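Local coordinates for histidine-containing Phosphotransfer Protein type 1, MtHPt1 (Medicago truncatula, PDB 3US6) that probably relays phosphoryl groups, through an active histidine, between cytokinin sensor histidine kinases and B-type response regulators in plant hormone signalling, at residues A[11-16]-A[130-135]; A[16-21]-A[26-31]; A[73-78]-A[102-107]; A[83-86]-A[92-95]. All coordinates share one frame; numbering follows the deposited sequence. Where two conformers were deposited one is given.

Contact 1: A[11-16]-A[130-135]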
# COMPACT_ATOMS: atom_id res chain seq x y z
N VAL A 11 -12.40 -12.94 6.15
CA VAL A 11 -11.32 -13.94 6.15
C VAL A 11 -10.85 -14.26 4.74
O VAL A 11 -9.64 -14.26 4.45
CB VAL A 11 -11.76 -15.22 6.91
CG1 VAL A 11 -10.80 -16.38 6.71
CG2 VAL A 11 -11.96 -14.91 8.39
N ASP A 12 -11.81 -14.58 3.88
CA ASP A 12 -11.49 -14.95 2.52
C ASP A 12 -10.81 -13.77 1.77
O ASP A 12 -9.86 -14.00 0.98
CB ASP A 12 -12.73 -15.43 1.74
CG ASP A 12 -13.28 -16.74 2.29
OD1 ASP A 12 -12.55 -17.46 3.01
OD2 ASP A 12 -14.47 -17.03 1.98
N TYR A 13 -11.32 -12.55 1.91
CA TYR A 13 -10.77 -11.40 1.19
C TYR A 13 -9.35 -11.09 1.64
O TYR A 13 -8.43 -10.94 0.82
CB TYR A 13 -11.71 -10.21 1.33
CG TYR A 13 -11.43 -9.10 0.32
CD1 TYR A 13 -11.77 -9.28 -1.01
CD2 TYR A 13 -10.80 -7.93 0.68
CE1 TYR A 13 -11.50 -8.29 -1.95
CE2 TYR A 13 -10.56 -6.94 -0.25
CZ TYR A 13 -10.91 -7.14 -1.55
OH TYR A 13 -10.64 -6.10 -2.42
N ILE A 14 -9.13 -11.02 2.95
CA ILE A 14 -7.81 -10.67 3.43
C ILE A 14 -6.86 -11.83 3.10
O ILE A 14 -5.67 -11.57 2.78
CB ILE A 14 -7.77 -10.30 4.92
CG1 ILE A 14 -6.51 -9.46 5.17
CG2 ILE A 14 -7.92 -11.48 5.86
CD1 ILE A 14 -6.40 -8.89 6.57
N LYS A 15 -7.30 -13.07 3.16
CA LYS A 15 -6.42 -14.15 2.79
C LYS A 15 -5.97 -14.03 1.35
O LYS A 15 -4.86 -14.35 1.04
CB LYS A 15 -7.09 -15.49 3.05
CG LYS A 15 -6.28 -16.66 2.66
CD LYS A 15 -6.55 -17.89 3.55
CE LYS A 15 -7.95 -17.98 4.04
NZ LYS A 15 -8.41 -19.42 4.05
N SER A 16 -6.85 -13.59 0.46
CA SER A 16 -6.44 -13.40 -0.93
C SER A 16 -5.38 -12.32 -1.01
O SER A 16 -4.44 -12.44 -1.76
CB SER A 16 -7.65 -13.05 -1.81
OG SER A 16 -8.18 -11.72 -1.64
N LEU A 130 -7.65 -2.23 0.15
CA LEU A 130 -7.71 -1.79 1.54
C LEU A 130 -9.00 -1.06 1.86
O LEU A 130 -9.59 -1.26 2.94
CB LEU A 130 -6.51 -0.94 1.93
CG LEU A 130 -5.21 -1.71 2.15
CD1 LEU A 130 -4.05 -0.81 2.31
CD2 LEU A 130 -5.33 -2.58 3.39
N GLU A 131 -9.47 -0.23 0.93
CA GLU A 131 -10.74 0.48 1.15
C GLU A 131 -11.87 -0.54 1.31
O GLU A 131 -12.76 -0.38 2.15
CB GLU A 131 -11.00 1.49 0.07
CG GLU A 131 -9.99 2.59 0.12
CD GLU A 131 -10.21 3.61 -0.99
OE1 GLU A 131 -10.74 3.29 -2.08
OE2 GLU A 131 -9.75 4.76 -0.87
N THR A 132 -11.90 -1.52 0.43
CA THR A 132 -12.88 -2.60 0.49
C THR A 132 -12.78 -3.37 1.85
O THR A 132 -13.79 -3.64 2.52
CB THR A 132 -12.77 -3.54 -0.69
OG1 THR A 132 -13.15 -2.81 -1.85
CG2 THR A 132 -13.66 -4.81 -0.55
N LEU A 133 -11.59 -3.77 2.24
CA LEU A 133 -11.37 -4.45 3.50
C LEU A 133 -11.86 -3.61 4.68
O LEU A 133 -12.57 -4.12 5.55
CB LEU A 133 -9.87 -4.77 3.60
CG LEU A 133 -9.53 -5.61 4.83
CD1 LEU A 133 -9.93 -7.04 4.63
CD2 LEU A 133 -8.02 -5.47 5.14
N LEU A 134 -11.45 -2.34 4.70
CA LEU A 134 -11.82 -1.42 5.80
C LEU A 134 -13.34 -1.14 5.85
O LEU A 134 -13.92 -1.05 6.94
CB LEU A 134 -11.00 -0.15 5.73
CG LEU A 134 -9.56 -0.45 6.12
CD1 LEU A 134 -8.71 0.75 5.82
CD2 LEU A 134 -9.42 -0.84 7.63
N ARG A 135 -13.97 -1.05 4.68
CA ARG A 135 -15.42 -0.89 4.61
C ARG A 135 -16.15 -2.10 5.19
O ARG A 135 -17.15 -1.96 5.89
CB ARG A 135 -15.86 -0.65 3.16
CG ARG A 135 -15.81 0.81 2.73
CD ARG A 135 -16.64 1.04 1.48
NE ARG A 135 -15.94 0.62 0.27
CZ ARG A 135 -15.04 1.36 -0.37
NH1 ARG A 135 -14.74 2.57 0.08
NH2 ARG A 135 -14.45 0.90 -1.46
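The Y13 ring has L133 at its edge and the methyl of T132 placed obliquely. L133 CD1 lies near the ring plane, 4.1 Å from Y13 CD2. T132 CG2 is 3.7 Å from Y13 CZ and makes an off-centre CH-pi contact, 4.1 Å from the ring centroid and 30° off the ring normal. The side chains of Y13 and T132 cross at about a right angle. Y13 CG stands anti to the backbone N (chi1 -164°), which carries the ring across to helix 109-142. Y13 OH stays near T132 CB and CG2, at 3.8 Å from each. No hydrogen bond joins the two segments.

The contact packs the N-terminal helix 3-19 against the long C-terminal helix 109-142 of this helix bundle. The segments 11-16 and 130-135 run nearly antiparallel (155° between their directions), with axes 10.6 Å apart at closest approach. I14 and L133 form the buried side. L133 CD1 sits 3.9 Å from I14 CB, and L133 CD2 meets I14 CD1. L133 CD1 thus wedges between Y13 and I14. I14 also touches F27 and Q31 of helix 25-32. An alanine in place of Y13 would probably leave T132 CG2 without its aromatic partner and uncover one side of L133 CD1.

Contact 2: A[16-21]-A[26-31]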
# COMPACT_ATOMS: atom_id res chain seq x y z
N SER A 16 -6.85 -13.59 0.46
CA SER A 16 -6.44 -13.40 -0.93
C SER A 16 -5.38 -12.32 -1.01
O SER A 16 -4.44 -12.44 -1.76
CB SER A 16 -7.65 -13.05 -1.81
OG SER A 16 -8.18 -11.72 -1.64
N MET A 17 -5.53 -11.30 -0.20
CA MET A 17 -4.55 -10.20 -0.23
C MET A 17 -3.19 -10.69 0.19
O MET A 17 -2.18 -10.30 -0.37
CB MET A 17 -5.03 -9.03 0.63
CG MET A 17 -6.24 -8.32 0.06
SD MET A 17 -6.81 -6.92 1.03
CE MET A 17 -5.50 -5.77 0.66
N PHE A 18 -3.12 -11.53 1.24
CA PHE A 18 -1.83 -12.06 1.67
C PHE A 18 -1.31 -13.05 0.61
O PHE A 18 -0.11 -13.04 0.31
CB PHE A 18 -1.90 -12.73 3.08
CG PHE A 18 -1.91 -11.76 4.20
CD1 PHE A 18 -0.72 -11.37 4.76
CD2 PHE A 18 -3.03 -11.18 4.62
CE1 PHE A 18 -0.70 -10.45 5.78
CE2 PHE A 18 -3.01 -10.26 5.68
CZ PHE A 18 -1.86 -9.90 6.21
N MET A 19 -2.16 -13.92 0.07
CA MET A 19 -1.67 -14.98 -0.81
C MET A 19 -1.14 -14.39 -2.10
O MET A 19 -0.17 -14.91 -2.65
CB MET A 19 -2.79 -15.97 -1.11
CG MET A 19 -3.01 -16.84 0.06
SD MET A 19 -4.40 -18.01 -0.09
CE MET A 19 -3.73 -19.11 -1.33
N GLU A 20 -1.73 -13.30 -2.56
CA GLU A 20 -1.36 -12.65 -3.81
C GLU A 20 -0.23 -11.65 -3.62
O GLU A 20 0.23 -11.09 -4.59
CB GLU A 20 -2.55 -11.99 -4.46
CG GLU A 20 -3.59 -13.06 -4.87
CD GLU A 20 -4.93 -12.53 -5.29
OE1 GLU A 20 -5.18 -11.31 -5.32
OE2 GLU A 20 -5.76 -13.37 -5.71
N GLY A 21 0.18 -11.39 -2.37
CA GLY A 21 1.31 -10.53 -2.10
C GLY A 21 0.98 -9.08 -1.89
O GLY A 21 1.92 -8.32 -1.75
N GLN A 26 3.84 -7.19 7.90
CA GLN A 26 3.89 -5.92 8.57
C GLN A 26 2.45 -5.38 8.72
O GLN A 26 2.16 -4.60 9.68
CB GLN A 26 4.78 -4.95 7.87
CG GLN A 26 4.65 -3.59 8.37
CD GLN A 26 5.01 -3.49 9.85
OE1 GLN A 26 4.51 -2.59 10.59
NE2 GLN A 26 5.87 -4.44 10.31
N PHE A 27 1.52 -5.82 7.86
CA PHE A 27 0.13 -5.39 8.06
C PHE A 27 -0.41 -6.04 9.32
O PHE A 27 -1.14 -5.41 10.08
CB PHE A 27 -0.71 -5.71 6.85
CG PHE A 27 -2.11 -5.18 6.96
CD1 PHE A 27 -2.33 -3.83 6.69
CD2 PHE A 27 -3.16 -5.97 7.31
CE1 PHE A 27 -3.59 -3.29 6.77
CE2 PHE A 27 -4.42 -5.46 7.42
CZ PHE A 27 -4.64 -4.09 7.17
N LEU A 28 -0.02 -7.28 9.60
CA LEU A 28 -0.42 -7.91 10.85
C LEU A 28 0.17 -7.22 12.07
O LEU A 28 -0.44 -7.17 13.14
CB LEU A 28 0.03 -9.36 10.87
CG LEU A 28 -0.54 -10.18 9.76
CD1 LEU A 28 -0.17 -11.60 10.11
CD2 LEU A 28 -2.04 -10.03 9.66
N GLN A 29 1.39 -6.72 11.96
CA GLN A 29 1.98 -5.90 13.03
C GLN A 29 1.19 -4.62 13.36
O GLN A 29 1.00 -4.29 14.55
CB GLN A 29 3.43 -5.58 12.74
CG GLN A 29 4.04 -4.63 13.75
CD GLN A 29 5.51 -4.34 13.42
OE1 GLN A 29 6.28 -5.27 13.07
NE2 GLN A 29 5.87 -3.06 13.40
N LEU A 30 0.63 -3.95 12.36
CA LEU A 30 -0.23 -2.79 12.63
C LEU A 30 -1.43 -3.23 13.40
O LEU A 30 -1.85 -2.57 14.34
CB LEU A 30 -0.76 -2.17 11.33
CG LEU A 30 0.21 -1.52 10.44
CD1 LEU A 30 -0.68 -0.89 9.32
CD2 LEU A 30 1.05 -0.48 11.18
N GLN A 31 -1.98 -4.38 13.02
CA GLN A 31 -3.14 -4.92 13.72
C GLN A 31 -2.83 -5.22 15.20
O GLN A 31 -3.69 -5.10 16.06
CB GLN A 31 -3.66 -6.16 12.96
CG GLN A 31 -4.27 -5.91 11.56
CD GLN A 31 -4.63 -7.23 10.86
OE1 GLN A 31 -3.99 -8.26 11.10
NE2 GLN A 31 -5.64 -7.21 10.02
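F18 reaches L28 with the far end of its ring. F18 CZ is 3.5 Å from L28 CD2 and 3.8 Å from L28 CG. F18 CE1 lies 4.0 Å from L28 CG, and F18 CE2 is 4.1 Å from L28 CD2. CG and the CD2 branch of L28 thus meet the CZ end of the ring obliquely. L28 CG stands anti to its own carbonyl carbon (chi1 -60°), and its CD2 branch makes the closest touch. The second neighbour is F27, whose CD2 is 4.3 Å from F18 CZ. The two rings meet obliquely and do not stack. No hydrogen bond crosses, and the contact is purely apolar. An alanine at F18 would probably take away this bridge between the helices and leave L28 CD2 and F27 CD2 without their aromatic neighbour.

Further out, L23 of the connecting turn also touches F18. M149 lies against L28, and I14, V42 and L130 pack on F27. On helix 25-32, Q26 NE2 donates to Q29 OE1 at 2.9 Å, from above the carbonyl plane and not on a lone pair. G21 takes a positive phi of 92°, a conformation in which a CB would collide with the preceding carbonyl oxygen, which favours glycine. Its N bonds back to F18 O. G21 is the C-prime residue of a Schellman motif, which closes helix 3-19 and lets the chain turn into helix 25-32, a helix-to-helix connection of the helix bundle.

Contact 3: A[73-78]-A[102-107]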
# COMPACT_ATOMS: atom_id res chain seq x y z
N LYS A 73 17.19 12.73 -7.35
CA LYS A 73 15.98 13.20 -6.68
C LYS A 73 14.88 12.13 -6.74
O LYS A 73 14.19 11.85 -5.74
CB LYS A 73 15.53 14.53 -7.28
CG LYS A 73 14.34 15.16 -6.60
CD LYS A 73 14.10 16.61 -7.04
CE LYS A 73 13.03 16.70 -8.12
NZ LYS A 73 11.75 15.92 -7.83
N VAL A 74 14.74 11.52 -7.92
CA VAL A 74 13.77 10.46 -8.10
C VAL A 74 14.08 9.31 -7.18
O VAL A 74 13.17 8.75 -6.54
CB VAL A 74 13.70 10.01 -9.59
CG1 VAL A 74 12.99 8.67 -9.68
CG2 VAL A 74 13.05 11.11 -10.38
N ASP A 75 15.33 8.94 -7.08
CA ASP A 75 15.67 7.81 -6.23
C ASP A 75 15.34 8.12 -4.78
O ASP A 75 14.83 7.25 -4.05
CB ASP A 75 17.15 7.49 -6.31
CG ASP A 75 17.48 6.30 -5.46
OD1 ASP A 75 16.99 5.19 -5.77
OD2 ASP A 75 18.17 6.51 -4.46
N ALA A 76 15.54 9.34 -4.35
CA ALA A 76 15.25 9.66 -2.96
C ALA A 76 13.72 9.58 -2.69
O ALA A 76 13.30 9.11 -1.66
CB ALA A 76 15.78 11.05 -2.63
N HIS A 77 12.91 10.04 -3.64
CA HIS A 77 11.46 9.99 -3.44
C HIS A 77 10.96 8.53 -3.48
O HIS A 77 10.13 8.16 -2.66
CB HIS A 77 10.73 10.82 -4.46
CG HIS A 77 10.98 12.29 -4.31
ND1 HIS A 77 10.56 13.22 -5.23
CD2 HIS A 77 11.66 12.98 -3.37
CE1 HIS A 77 10.94 14.42 -4.86
NE2 HIS A 77 11.61 14.31 -3.73
N VAL A 78 11.51 7.71 -4.37
CA VAL A 78 11.14 6.30 -4.41
C VAL A 78 11.53 5.60 -3.14
O VAL A 78 10.80 4.71 -2.60
CB VAL A 78 11.75 5.61 -5.63
CG1 VAL A 78 11.50 4.08 -5.61
CG2 VAL A 78 11.22 6.24 -6.84
N ASN A 102 16.56 0.07 -8.71
CA ASN A 102 17.62 -0.51 -9.55
C ASN A 102 17.72 0.22 -10.90
O ASN A 102 18.81 0.46 -11.40
CB ASN A 102 17.38 -2.01 -9.72
CG ASN A 102 17.58 -2.77 -8.39
OD1 ASN A 102 18.40 -2.37 -7.56
ND2 ASN A 102 16.82 -3.84 -8.20
N PHE A 103 16.59 0.56 -11.52
CA PHE A 103 16.62 1.22 -12.80
C PHE A 103 17.06 2.66 -12.70
O PHE A 103 17.68 3.20 -13.61
CB PHE A 103 15.29 1.07 -13.52
CG PHE A 103 14.98 -0.33 -13.87
CD1 PHE A 103 15.79 -1.04 -14.71
CD2 PHE A 103 13.85 -0.92 -13.37
CE1 PHE A 103 15.50 -2.33 -15.03
CE2 PHE A 103 13.55 -2.19 -13.70
CZ PHE A 103 14.37 -2.89 -14.52
N CYS A 104 16.82 3.26 -11.55
CA CYS A 104 17.35 4.57 -11.28
C CYS A 104 18.87 4.54 -11.19
O CYS A 104 19.53 5.44 -11.67
CB CYS A 104 16.71 5.07 -10.00
SG CYS A 104 16.60 6.77 -9.95
N GLU A 105 19.41 3.49 -10.54
CA GLU A 105 20.85 3.40 -10.42
C GLU A 105 21.51 3.18 -11.82
O GLU A 105 22.61 3.67 -12.08
CB GLU A 105 21.23 2.30 -9.48
CG GLU A 105 21.06 2.78 -8.04
CD GLU A 105 21.61 1.82 -7.03
OE1 GLU A 105 22.61 1.13 -7.35
OE2 GLU A 105 21.02 1.77 -5.93
N GLU A 106 20.81 2.45 -12.68
CA GLU A 106 21.31 2.17 -14.03
C GLU A 106 21.09 3.38 -14.94
O GLU A 106 21.67 3.46 -16.02
CB GLU A 106 20.61 0.94 -14.61
CG GLU A 106 20.99 -0.37 -13.94
CD GLU A 106 22.49 -0.61 -13.95
OE1 GLU A 106 23.07 -0.74 -15.05
OE2 GLU A 106 23.08 -0.66 -12.85
N GLN A 107 20.25 4.30 -14.49
CA GLN A 107 19.97 5.54 -15.22
C GLN A 107 19.29 5.29 -16.58
O GLN A 107 19.60 5.91 -17.59
CB GLN A 107 21.20 6.43 -15.29
CG GLN A 107 21.65 6.73 -13.88
CD GLN A 107 22.80 7.72 -13.87
OE1 GLN A 107 23.20 8.21 -14.89
NE2 GLN A 107 23.31 8.02 -12.69
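Two successive helices of the Hpt domain, 71-88 and 91-106, pack here near their distal ends, at the start of the first and the end of the second. C104 is the central residue. It has two modelled conformers, and the sulfur contacts hold for this one. Its SG stands anti to the backbone N (chi1 -151°) and points into the turn of helix 71-88 formed by V74 and D75. V74 CG1 lies 4.1 Å from the sulfur. The methylene CB and the backbone N of D75, each 3.8 Å from C104 SG, lie against the sulfur, rather than the carboxylate. That carboxylate has another partner: D75 OD1 forms a salt bridge with R101 NE on helix 91-106. The pair ties the same two helices one turn from the cysteine. E105 brings a like charge near, its OE2 5.3 Å from D75 OD1, which R101 probably offsets.

The buried side continues through V74, which also touches L60, A63 and F100. F71 also touches C104. Helix 91-106 ends in a Schellman motif with Q107 at positive phi (64°). In this turn N108 N bonds to F103 O, and the bond from Q107 N to C104 O is weak, at 3.1 Å.

Contact 4: A[83-86]-A[92-95]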
# COMPACT_ATOMS: atom_id res chain seq x y z
N GLY A 83 9.84 2.84 2.00
CA GLY A 83 9.80 2.75 3.42
C GLY A 83 8.39 2.83 3.97
O GLY A 83 8.00 2.12 4.88
N SER A 84 7.64 3.76 3.42
CA SER A 84 6.30 3.98 3.92
C SER A 84 5.40 2.80 3.52
O SER A 84 4.63 2.31 4.35
CB SER A 84 5.75 5.32 3.42
OG SER A 84 5.65 5.29 2.05
N SER A 85 5.50 2.35 2.26
CA SER A 85 4.74 1.20 1.88
C SER A 85 5.12 -0.06 2.63
O SER A 85 4.24 -0.81 3.07
CB SER A 85 4.83 1.03 0.34
OG SER A 85 6.09 0.66 -0.07
N ALA A 86 6.40 -0.28 2.86
CA ALA A 86 6.85 -1.43 3.61
C ALA A 86 6.21 -1.38 4.98
O ALA A 86 5.85 -2.42 5.52
CB ALA A 86 8.33 -1.44 3.78
N ARG A 92 3.84 -5.62 -2.40
CA ARG A 92 4.01 -5.46 -3.86
C ARG A 92 4.40 -4.01 -4.25
O ARG A 92 5.13 -3.78 -5.20
CB ARG A 92 2.78 -5.91 -4.67
CG ARG A 92 2.73 -7.38 -4.77
CD ARG A 92 1.41 -8.01 -5.19
NE ARG A 92 1.00 -7.55 -6.47
CZ ARG A 92 0.29 -8.26 -7.34
NH1 ARG A 92 -0.13 -9.48 -7.03
NH2 ARG A 92 -0.05 -7.69 -8.47
N VAL A 93 3.88 -3.02 -3.53
CA VAL A 93 4.32 -1.65 -3.76
C VAL A 93 5.80 -1.53 -3.38
O VAL A 93 6.60 -1.00 -4.16
CB VAL A 93 3.49 -0.63 -2.91
CG1 VAL A 93 4.08 0.78 -3.08
CG2 VAL A 93 2.02 -0.71 -3.36
N LYS A 94 6.17 -2.05 -2.22
CA LYS A 94 7.60 -2.03 -1.79
C LYS A 94 8.50 -2.66 -2.84
O LYS A 94 9.53 -2.11 -3.20
CB LYS A 94 7.73 -2.75 -0.46
CG LYS A 94 9.10 -2.79 0.13
CD LYS A 94 9.25 -3.87 1.12
CE LYS A 94 10.66 -3.84 1.71
NZ LYS A 94 10.94 -5.05 2.58
N ASN A 95 8.10 -3.83 -3.33
CA ASN A 95 8.97 -4.57 -4.28
C ASN A 95 9.07 -3.78 -5.56
O ASN A 95 10.12 -3.81 -6.24
CB ASN A 95 8.39 -5.93 -4.52
CG ASN A 95 8.55 -6.84 -3.38
OD1 ASN A 95 9.31 -6.55 -2.44
ND2 ASN A 95 7.83 -7.96 -3.41
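S85 and V93 meet side by side where helices 71-88 and 91-106 of the Hpt domain turn back on each other as a helical hairpin. The same helix 71-88 carries H79, the predicted phosphorylation site, about one turn before G83. S85 CB lies 3.5 Å from V93 CG1, a close methylene-to-methyl touch. V93 CG1 stands anti to the backbone N (chi1 175°) and faces S85, with the S85 OG 3.6 Å away. CG2, the other branch, points away from S85. V93 also packs on F81 within helix 71-88 and on V126 of helix 109-142.

S85 OG sits between its backbone N and carbonyl carbon (chi1 69°). It is thereby turned back toward its own helix, where it bonds to F81 O and K82 O. This meets the polar need of a buried hydroxyl. K94 N is 3.5 Å from S85 OG, but the angle is too poor for a hydrogen bond. The backbone of K94 simply packs against the hydroxyl, and A86 and K94 have the nearest CA atoms of the two segments, 5.5 Å apart.

The K94 chain is fully extended and leads away from its helix, past A86. Its aliphatic part runs alongside the alanine methyl, and its amino end continues beyond it. F49 of helix 41-64 touches both S84 and S85. The small methyl lets the lysine lie close: A86 CB is 3.7 Å from K94 CD and 3.9 Å from K94 CE.

In the fold
From the N terminus, helix 3-19 enters both contact 1 and contact 2. Contact 2 closes a short loop to helix 25-32. The chain then passes through helix 41-64 to helix 71-88, where contact 3 opens. Contact 4 closes the short turn into helix 91-106 and is nested inside contact 3, which joins the same two helices at their far ends. Contact 1 closes last, when helix 109-142 returns to helix 3-19, and it encloses the other three. Contacts 1 and 2 touch and share S16. Contact 2 meets contact 4 through E20 O and R92 NH1. Contacts 1 and 3 lie on opposite sides of the chain's centre, with centres 32 Å apart.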